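Local coordinates for protein metazoan TIR-STING fusion (Crassostrea gigas, PDB 6WT6) that joins a TIR domain and a STING ligand-binding domain in one chain, two folds known from innate immune signalling, at residues Y31-S36 with F58-A63; E209-E214 with N269-F274; F219-C224 with G277-V282. All coordinates share one frame; numbering follows the deposited sequence.

How the contacts relate
Contact 1 belongs to the TIR domain, while contacts 2 and 3 belong to the STING ligand-binding domain. The centre of contact 1 lies about 65 Å from that of contact 2 and 44 Å from that of contact 3, on the opposite side of the chain's centre. Even the nearest atoms of contacts 1 and 3 are about 31 Å apart. Contacts 2 and 3 sit on one pair of neighbouring strands, 212-221 and 272-279, with centres about 22 Å apart: contact 2 where the pairing begins, contact 3 where it ends. All three lie on parallel strand pairs, contact 2 only loosely paired, but only contact 1 links its strands through a short helical crossover.

Contact 1: residues Y31-S36 with F58-A63; sequences YHAFIS and FTCCFA
Cys-61 lays its CB squarely over one face of the Tyr-31 ring, 3.6 Å from the ring centroid and 10° off the normal, a CH-pi contact. Its sulfur bridges two rings: with SG anti to the backbone N (chi1 176°), it hangs over that same ring and also meets the edge of Phe-34, 3.7 Å from Phe-34 CD1. The CG2 methyl of Thr-59 closes on the tyrosine from its rim. Next to the tyrosine, Phe-58 and His-32 form a T-shaped pair, with planes at 87°: the phenyl edge, led by CD1, stands over the imidazole face. Polar bonds at both ring nitrogens also hold the imidazole. Thr-59 N gives a nearly straight but longish bond to His-32 ND1 (3.2 Å), tilted from the ring plane, while NE2 bonds to Pro-23 O, a pattern consistent with the neutral tautomer protonated on NE2. His-32 N bonds to Thr-59 O (2.7 Å). Cys-61 gives its N-H to Ala-33 O (3.0 Å) and takes Ile-35 N on its own O (3.3 Å), so its backbone is held at both ends, as in a parallel pair. On the face bearing Ala-33 and Cys-60, Ala-33 CB touches Cys-60 SG, and further along Ile-35 CG2 reaches the rim of Phe-62; Leu-50 of helix 43-56 packs against both of these larger side chains. Ile-159 of helix 153-159 covers His-32 and Phe-58. Strand 31-36, helix 43-56 and strand 60-62 thus make a beta-alpha-beta crossover, the opening unit of the parallel sheet of a TIR domain.

Contact 2: residues E209-E214 with N269-F274; sequences EGRMSE and NGEDYF
Arg-211 lies across Tyr-273, its CD over one face of the ring and offset toward the rim, 3.8 Å from the centroid. A bend at chi2 (-69°) carries the chain over the tyrosine, and the guanidinium comes to lie over the hydroxyl, which faces one side of it, its plane 30° from the ring. This is the closely fitted part of the contact. On the backbone, Phe-274 N bonds to Arg-211 O (2.8 Å), and Tyr-273 CA comes within 3.3 Å of the same oxygen. Met-212 runs extended over the neighbouring backbone: CG rests 3.2 Å from Phe-274 O, and SD touches Phe-274 CB. Val-199 and Trp-202 of helix 176-204 pack on the methionine, while Ile-350 and Leu-354 of helix 341-356 back the tyrosine. Further along, the pairing loosens. Ser-213 N and Phe-274 O stand too far apart to bond directly, and a water bridges them. The outer side is more exposed and polar: Arg-211 NE meets Glu-271 OE1 at 3.0 Å, in the guanidinium plane but on the anti side of a carboxylate turned 88° from it. NH1 folds back to Gly-210 O from above that carbonyl plane. With NE and NH1 both engaged, the guanidinium is restrained in its rotation; a salt bridge resting on one hydrogen bond at a partly exposed rim would probably be softened by solvent, so the apolar arm of the arginine over the tyrosine face probably contributes much of the contact.

Contact 3: residues F219-C224 with G277-V282; sequences FFPQSC and GEYIGV
Phe-219, Tyr-279 and Pro-221 form the apolar centre on one face of the mixed sheet of the STING ligand-binding domain, where Phe-219 and Tyr-279 form a parallel bridge. Phe-219 CB rests 4.1 Å from Tyr-279 CD1, and the proline comes up at the rim of the tyrosine, its CD 3.9 Å from CD1 near the ring plane. Proline and tyrosine cross at about a right angle, and Tyr-332 of strand 327-332 touches both. On the other face, Phe-220 CD2 meets the terminal CD1 of Ile-280 at 4.0 Å. The phenylalanine gets there with CG swung anti to the backbone N (chi1 -164°). Phe-331 meets its ring, and Phe-309 of helix 299-319 and Tyr-183 of helix 176-204 cover the isoleucine. The Phe-219 ring turns its edge to the backbone of the partner strand: CE2 lies 4.0 Å from Gly-277 CA, an approach made possible by the missing side chain, and CD2 sits 3.3 Å from Glu-278 O. That oxygen also takes the bond from Phe-219 N (2.9 Å), while Ile-280 N donates back to Phe-219 O (3.1 Å), so both backbone groups of Phe-219 are used. Outward, Glu-278 turns from strand 219-221 and its OE2 bonds to Tyr-187 OH of helix 176-204. At the far end the strand ends in a type I turn from Pro-221 to Cys-224, where Ser-223 OG bonds to Asp-334 and Cys-224 N bonds to Pro-221 O at 2.8 Å.

Contact 1: residues Y31-S36 with F58-A63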
loop_
_atom_site.group_PDB
_atom_site.type_symbol
_atom_site.label_atom_id
_atom_site.label_comp_id
_atom_site.label_asym_id
_atom_site.label_seq_id
_atom_site.Cartn_x
_atom_site.Cartn_y
_atom_site.Cartn_z
ATOM N N TYR A 31 17.204 -15.954 -14.873
ATOM C CA TYR A 31 16.981 -15.608 -16.270
ATOM C C TYR A 31 17.335 -14.146 -16.495
ATOM O O TYR A 31 17.129 -13.303 -15.620
ATOM C CB TYR A 31 15.524 -15.834 -16.708
ATOM C CG TYR A 31 14.947 -17.183 -16.356
ATOM C CD1 TYR A 31 15.373 -18.333 -17.004
ATOM C CD2 TYR A 31 13.954 -17.300 -15.393
ATOM C CE1 TYR A 31 14.838 -19.570 -16.690
ATOM C CE2 TYR A 31 13.411 -18.531 -15.073
ATOM C CZ TYR A 31 13.858 -19.663 -15.724
ATOM O OH TYR A 31 13.319 -20.889 -15.404
ATOM N N HIS A 32 17.859 -13.853 -17.688
ATOM C CA HIS A 32 18.063 -12.462 -18.079
ATOM C C HIS A 32 16.740 -11.780 -18.402
ATOM O O HIS A 32 16.553 -10.599 -18.088
ATOM C CB HIS A 32 19.009 -12.374 -19.278
ATOM C CG HIS A 32 20.431 -12.713 -18.957
ATOM N ND1 HIS A 32 20.920 -14.000 -19.012
ATOM C CD2 HIS A 32 21.469 -11.931 -18.578
ATOM C CE1 HIS A 32 22.198 -13.998 -18.678
ATOM N NE2 HIS A 32 22.556 -12.755 -18.410
ATOM N N ALA A 33 15.813 -12.497 -19.031
ATOM C CA ALA A 33 14.565 -11.885 -19.455
ATOM C C ALA A 33 13.433 -12.901 -19.416
ATOM O O ALA A 33 13.606 -14.055 -19.817
ATOM C CB ALA A 33 14.685 -11.292 -20.863
ATOM N N PHE A 34 12.281 -12.462 -18.921
ATOM C CA PHE A 34 11.037 -13.203 -19.050
ATOM C C PHE A 34 10.236 -12.592 -20.188
ATOM O O PHE A 34 9.993 -11.382 -20.203
ATOM C CB PHE A 34 10.221 -13.170 -17.756
ATOM C CG PHE A 34 8.843 -13.767 -17.890
ATOM C CD1 PHE A 34 8.672 -15.141 -17.963
ATOM C CD2 PHE A 34 7.720 -12.957 -17.933
ATOM C CE1 PHE A 34 7.407 -15.695 -18.083
ATOM C CE2 PHE A 34 6.451 -13.506 -18.053
ATOM C CZ PHE A 34 6.297 -14.876 -18.128
ATOM N N ILE A 35 9.842 -13.427 -21.141
ATOM C CA ILE A 35 9.053 -12.992 -22.285
ATOM C C ILE A 35 7.582 -13.211 -21.947
ATOM O O ILE A 35 7.103 -14.347 -21.913
ATOM C CB ILE A 35 9.464 -13.735 -23.561
ATOM C CG1 ILE A 35 10.899 -13.364 -23.934
ATOM C CG2 ILE A 35 8.513 -13.417 -24.704
ATOM C CD1 ILE A 35 11.412 -14.057 -25.166
ATOM N N SER A 36 6.871 -12.118 -21.677
ATOM C CA SER A 36 5.447 -12.152 -21.376
ATOM C C SER A 36 4.671 -11.904 -22.664
ATOM O O SER A 36 4.796 -10.838 -23.275
ATOM C CB SER A 36 5.088 -11.110 -20.318
ATOM O OG SER A 36 3.730 -11.213 -19.934
ATOM N N PHE A 58 22.006 -14.700 -23.950
ATOM C CA PHE A 58 21.132 -14.504 -22.803
ATOM C C PHE A 58 20.271 -15.739 -22.554
ATOM O O PHE A 58 19.906 -16.469 -23.480
ATOM C CB PHE A 58 20.242 -13.278 -23.014
ATOM C CG PHE A 58 21.003 -11.996 -23.192
ATOM C CD1 PHE A 58 21.335 -11.213 -22.099
ATOM C CD2 PHE A 58 21.393 -11.576 -24.454
ATOM C CE1 PHE A 58 22.040 -10.033 -22.260
ATOM C CE2 PHE A 58 22.100 -10.399 -24.622
ATOM C CZ PHE A 58 22.422 -9.625 -23.524
ATOM N N THR A 59 19.954 -15.969 -21.282
ATOM C CA THR A 59 19.077 -17.056 -20.862
ATOM C C THR A 59 17.699 -16.483 -20.551
ATOM O O THR A 59 17.572 -15.582 -19.715
ATOM C CB THR A 59 19.646 -17.782 -19.642
ATOM O OG1 THR A 59 20.807 -18.527 -20.028
ATOM C CG2 THR A 59 18.614 -18.730 -19.049
ATOM N N CYS A 60 16.673 -17.004 -21.216
ATOM C CA CYS A 60 15.326 -16.471 -21.095
ATOM C C CYS A 60 14.370 -17.524 -20.550
ATOM O O CYS A 60 14.655 -18.725 -20.555
ATOM C CB CYS A 60 14.808 -15.958 -22.443
ATOM S SG CYS A 60 15.621 -14.468 -23.043
ATOM N N CYS A 61 13.225 -17.044 -20.072
ATOM C CA CYS A 61 12.127 -17.883 -19.608
ATOM C C CYS A 61 10.964 -17.720 -20.577
ATOM O O CYS A 61 10.469 -16.605 -20.774
ATOM C CB CYS A 61 11.706 -17.506 -18.186
ATOM S SG CYS A 61 10.267 -18.409 -17.552
ATOM N N PHE A 62 10.534 -18.829 -21.178
ATOM C CA PHE A 62 9.501 -18.827 -22.207
ATOM C C PHE A 62 8.398 -19.791 -21.795
ATOM O O PHE A 62 8.661 -20.979 -21.582
ATOM C CB PHE A 62 10.091 -19.219 -23.565
ATOM C CG PHE A 62 9.207 -18.891 -24.734
ATOM C CD1 PHE A 62 9.033 -17.578 -25.135
ATOM C CD2 PHE A 62 8.566 -19.894 -25.441
ATOM C CE1 PHE A 62 8.226 -17.271 -26.213
ATOM C CE2 PHE A 62 7.757 -19.591 -26.523
ATOM C CZ PHE A 62 7.589 -18.277 -26.909
ATOM N N ALA A 63 7.166 -19.282 -21.699
ATOM C CA ALA A 63 6.061 -20.048 -21.126
ATOM C C ALA A 63 5.872 -21.388 -21.831
ATOM O O ALA A 63 5.880 -22.446 -21.192
ATOM C CB ALA A 63 4.773 -19.224 -21.182
#

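Contact 2: residues E209-E214 with N269-F274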
loop_
_atom_site.group_PDB
_atom_site.type_symbol
_atom_site.label_atom_id
_atom_site.label_comp_id
_atom_site.label_asym_id
_atom_site.label_seq_id
_atom_site.Cartn_x
_atom_site.Cartn_y
_atom_site.Cartn_z
ATOM N N GLU A 209 -18.731 12.367 32.697
ATOM C CA GLU A 209 -19.700 13.101 31.895
ATOM C C GLU A 209 -19.263 14.550 31.725
ATOM O O GLU A 209 -18.945 15.237 32.700
ATOM C CB GLU A 209 -21.081 13.035 32.550
ATOM C CG GLU A 209 -21.672 11.635 32.620
ATOM C CD GLU A 209 -22.127 11.121 31.264
ATOM O OE1 GLU A 209 -22.301 11.947 30.343
ATOM O OE2 GLU A 209 -22.311 9.893 31.119
ATOM N N GLY A 210 -19.253 15.013 30.474
ATOM C CA GLY A 210 -18.790 16.344 30.151
ATOM C C GLY A 210 -17.287 16.507 30.118
ATOM O O GLY A 210 -16.805 17.563 29.689
ATOM N N ARG A 211 -16.530 15.498 30.552
ATOM C CA ARG A 211 -15.075 15.554 30.577
ATOM C C ARG A 211 -14.450 14.461 29.718
ATOM O O ARG A 211 -13.299 14.076 29.949
ATOM C CB ARG A 211 -14.567 15.458 32.017
ATOM C CG ARG A 211 -15.065 16.570 32.930
ATOM C CD ARG A 211 -14.454 17.916 32.558
ATOM N NE ARG A 211 -14.970 19.010 33.379
ATOM C CZ ARG A 211 -15.907 19.867 32.984
ATOM N NH1 ARG A 211 -16.436 19.767 31.772
ATOM N NH2 ARG A 211 -16.314 20.831 33.799
ATOM N N MET A 212 -15.185 13.955 28.729
ATOM C CA MET A 212 -14.696 12.861 27.898
ATOM C C MET A 212 -15.473 12.828 26.590
ATOM O O MET A 212 -16.708 12.849 26.597
ATOM C CB MET A 212 -14.826 11.521 28.624
ATOM C CG MET A 212 -14.335 10.335 27.816
ATOM S SD MET A 212 -14.488 8.795 28.731
ATOM C CE MET A 212 -13.455 7.715 27.744
ATOM N N SER A 213 -14.746 12.773 25.479
ATOM C CA SER A 213 -15.349 12.630 24.167
ATOM C C SER A 213 -15.703 11.169 23.899
ATOM O O SER A 213 -15.144 10.244 24.491
ATOM C CB SER A 213 -14.402 13.148 23.082
ATOM O OG SER A 213 -14.805 12.707 21.794
ATOM N N GLU A 214 -16.650 10.975 22.984
ATOM C CA GLU A 214 -17.022 9.635 22.547
ATOM C C GLU A 214 -15.983 8.998 21.636
ATOM O O GLU A 214 -15.961 7.769 21.516
ATOM C CB GLU A 214 -18.356 9.662 21.800
ATOM C CG GLU A 214 -19.527 10.231 22.569
ATOM C CD GLU A 214 -20.786 10.258 21.724
ATOM O OE1 GLU A 214 -20.686 9.989 20.508
ATOM O OE2 GLU A 214 -21.872 10.544 22.268
ATOM N N ASN A 269 -7.167 24.423 34.630
ATOM C CA ASN A 269 -8.004 24.584 35.812
ATOM C C ASN A 269 -7.965 23.379 36.745
ATOM O O ASN A 269 -8.746 23.329 37.701
ATOM C CB ASN A 269 -9.454 24.853 35.401
ATOM C CG ASN A 269 -9.599 26.094 34.551
ATOM O OD1 ASN A 269 -9.369 26.062 33.342
ATOM N ND2 ASN A 269 -9.992 27.198 35.178
ATOM N N GLY A 270 -7.091 22.410 36.493
ATOM C CA GLY A 270 -7.095 21.190 37.268
ATOM C C GLY A 270 -8.175 20.202 36.889
ATOM O O GLY A 270 -8.250 19.127 37.500
ATOM N N GLU A 271 -9.016 20.529 35.909
ATOM C CA GLU A 271 -10.050 19.606 35.458
ATOM C C GLU A 271 -9.430 18.442 34.700
ATOM O O GLU A 271 -8.681 18.638 33.738
ATOM C CB GLU A 271 -11.053 20.330 34.565
ATOM C CG GLU A 271 -11.788 21.447 35.259
ATOM C CD GLU A 271 -12.837 20.936 36.220
ATOM O OE1 GLU A 271 -13.521 19.940 35.894
ATOM O OE2 GLU A 271 -12.972 21.534 37.306
ATOM N N ASP A 272 -9.748 17.225 35.131
ATOM C CA ASP A 272 -9.290 16.027 34.439
ATOM C C ASP A 272 -10.196 15.748 33.251
ATOM O O ASP A 272 -11.427 15.793 33.372
ATOM C CB ASP A 272 -9.269 14.816 35.376
ATOM C CG ASP A 272 -8.249 14.960 36.489
ATOM O OD1 ASP A 272 -7.377 15.839 36.373
ATOM O OD2 ASP A 272 -8.357 14.231 37.503
ATOM N N TYR A 273 -9.581 15.459 32.106
ATOM C CA TYR A 273 -10.290 15.071 30.898
ATOM C C TYR A 273 -9.843 13.674 30.499
ATOM O O TYR A 273 -8.644 13.374 30.517
ATOM C CB TYR A 273 -10.032 16.071 29.770
ATOM C CG TYR A 273 -10.859 17.329 29.890
ATOM C CD1 TYR A 273 -10.444 18.384 30.694
ATOM C CD2 TYR A 273 -12.068 17.454 29.216
ATOM C CE1 TYR A 273 -11.205 19.538 30.813
ATOM C CE2 TYR A 273 -12.836 18.601 29.327
ATOM C CZ TYR A 273 -12.399 19.640 30.127
ATOM O OH TYR A 273 -13.161 20.783 30.241
ATOM N N PHE A 274 -10.808 12.828 30.152
ATOM C CA PHE A 274 -10.562 11.430 29.842
ATOM C C PHE A 274 -10.698 11.180 28.346
ATOM O O PHE A 274 -11.493 11.823 27.654
ATOM C CB PHE A 274 -11.535 10.521 30.603
ATOM C CG PHE A 274 -11.343 10.526 32.095
ATOM C CD1 PHE A 274 -11.929 11.506 32.879
ATOM C CD2 PHE A 274 -10.594 9.537 32.716
ATOM C CE1 PHE A 274 -11.765 11.512 34.254
ATOM C CE2 PHE A 274 -10.427 9.535 34.095
ATOM C CZ PHE A 274 -11.013 10.527 34.863
HETATM O O HOH W 1 -12.179 12.305 25.316
#

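Contact 3: residues F219-C224 with G277-V282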
loop_
_atom_site.group_PDB
_atom_site.type_symbol
_atom_site.label_atom_id
_atom_site.label_comp_id
_atom_site.label_asym_id
_atom_site.label_seq_id
_atom_site.Cartn_x
_atom_site.Cartn_y
_atom_site.Cartn_z
ATOM N N PHE A 219 -3.233 8.827 17.398
ATOM C CA PHE A 219 -2.109 9.750 17.458
ATOM C C PHE A 219 -1.148 9.489 16.308
ATOM O O PHE A 219 -0.755 8.344 16.058
ATOM C CB PHE A 219 -1.403 9.649 18.810
ATOM C CG PHE A 219 -2.221 10.203 19.940
ATOM C CD1 PHE A 219 -2.148 11.547 20.270
ATOM C CD2 PHE A 219 -3.100 9.392 20.640
ATOM C CE1 PHE A 219 -2.917 12.063 21.297
ATOM C CE2 PHE A 219 -3.869 9.906 21.669
ATOM C CZ PHE A 219 -3.780 11.241 21.996
ATOM N N PHE A 220 -0.773 10.566 15.620
ATOM C CA PHE A 220 -0.004 10.516 14.378
ATOM C C PHE A 220 1.163 11.486 14.529
ATOM O O PHE A 220 1.106 12.625 14.046
ATOM C CB PHE A 220 -0.900 10.873 13.186
ATOM C CG PHE A 220 -0.336 10.500 11.835
ATOM C CD1 PHE A 220 1.022 10.608 11.558
ATOM C CD2 PHE A 220 -1.183 10.058 10.830
ATOM C CE1 PHE A 220 1.520 10.269 10.311
ATOM C CE2 PHE A 220 -0.693 9.722 9.583
ATOM C CZ PHE A 220 0.662 9.825 9.322
ATOM N N PRO A 221 2.233 11.071 15.208
ATOM C CA PRO A 221 3.429 11.919 15.281
ATOM C C PRO A 221 4.073 12.067 13.911
ATOM O O PRO A 221 4.161 11.107 13.143
ATOM C CB PRO A 221 4.342 11.160 16.251
ATOM C CG PRO A 221 3.901 9.732 16.130
ATOM C CD PRO A 221 2.413 9.794 15.918
ATOM N N GLN A 222 4.536 13.287 13.613
ATOM C CA GLN A 222 5.078 13.562 12.284
ATOM C C GLN A 222 6.301 12.707 11.978
ATOM O O GLN A 222 6.538 12.358 10.818
ATOM C CB GLN A 222 5.430 15.044 12.150
ATOM C CG GLN A 222 5.974 15.418 10.779
ATOM C CD GLN A 222 6.246 16.899 10.641
ATOM O OE1 GLN A 222 6.026 17.671 11.572
ATOM N NE2 GLN A 222 6.728 17.307 9.474
ATOM N N SER A 223 7.097 12.370 12.992
ATOM C CA SER A 223 8.254 11.521 12.737
ATOM C C SER A 223 7.864 10.079 12.466
ATOM O O SER A 223 8.727 9.293 12.055
ATOM C CB SER A 223 9.221 11.564 13.917
ATOM O OG SER A 223 8.738 10.761 14.980
ATOM N N CYS A 224 6.598 9.721 12.699
ATOM C CA CYS A 224 6.042 8.374 12.589
ATOM C C CYS A 224 6.599 7.419 13.638
ATOM O O CYS A 224 6.318 6.215 13.575
ATOM C CB CYS A 224 6.245 7.790 11.186
ATOM S SG CYS A 224 5.543 8.838 9.891
ATOM N N GLY A 277 -7.315 6.496 23.673
ATOM C CA GLY A 277 -6.287 6.933 22.746
ATOM C C GLY A 277 -5.242 5.867 22.504
ATOM O O GLY A 277 -4.967 5.022 23.364
ATOM N N GLU A 278 -4.648 5.920 21.316
ATOM C CA GLU A 278 -3.561 5.027 20.954
ATOM C C GLU A 278 -2.864 5.595 19.728
ATOM O O GLU A 278 -3.392 6.471 19.038
ATOM C CB GLU A 278 -4.070 3.608 20.686
ATOM C CG GLU A 278 -5.040 3.519 19.516
ATOM C CD GLU A 278 -5.788 2.198 19.476
ATOM O OE1 GLU A 278 -6.112 1.671 20.558
ATOM O OE2 GLU A 278 -6.043 1.686 18.363
ATOM N N TYR A 279 -1.660 5.094 19.474
ATOM C CA TYR A 279 -0.963 5.429 18.244
ATOM C C TYR A 279 -1.584 4.688 17.065
ATOM O O TYR A 279 -2.152 3.604 17.214
ATOM C CB TYR A 279 0.523 5.069 18.347
ATOM C CG TYR A 279 1.354 5.978 19.232
ATOM C CD1 TYR A 279 1.824 7.196 18.761
ATOM C CD2 TYR A 279 1.692 5.602 20.524
ATOM C CE1 TYR A 279 2.588 8.022 19.556
ATOM C CE2 TYR A 279 2.455 6.424 21.331
ATOM C CZ TYR A 279 2.905 7.631 20.841
ATOM O OH TYR A 279 3.670 8.450 21.636
ATOM N N ILE A 280 -1.485 5.295 15.885
ATOM C CA ILE A 280 -1.720 4.591 14.626
ATOM C C ILE A 280 -0.466 3.759 14.368
ATOM O O ILE A 280 0.541 4.271 13.874
ATOM C CB ILE A 280 -2.007 5.554 13.471
ATOM C CG1 ILE A 280 -3.166 6.483 13.826
ATOM C CG2 ILE A 280 -2.309 4.778 12.198
ATOM C CD1 ILE A 280 -3.556 7.427 12.708
ATOM N N GLY A 281 -0.519 2.469 14.716
ATOM C CA GLY A 281 0.691 1.663 14.746
ATOM C C GLY A 281 1.338 1.462 13.390
ATOM O O GLY A 281 2.553 1.256 13.305
ATOM N N VAL A 282 0.548 1.531 12.314
ATOM C CA VAL A 282 1.078 1.227 10.989
ATOM C C VAL A 282 2.101 2.268 10.538
ATOM O O VAL A 282 3.012 1.952 9.761
ATOM C CB VAL A 282 -0.080 1.086 9.979
ATOM C CG1 VAL A 282 -0.739 2.434 9.712
ATOM C CG2 VAL A 282 0.412 0.453 8.681
#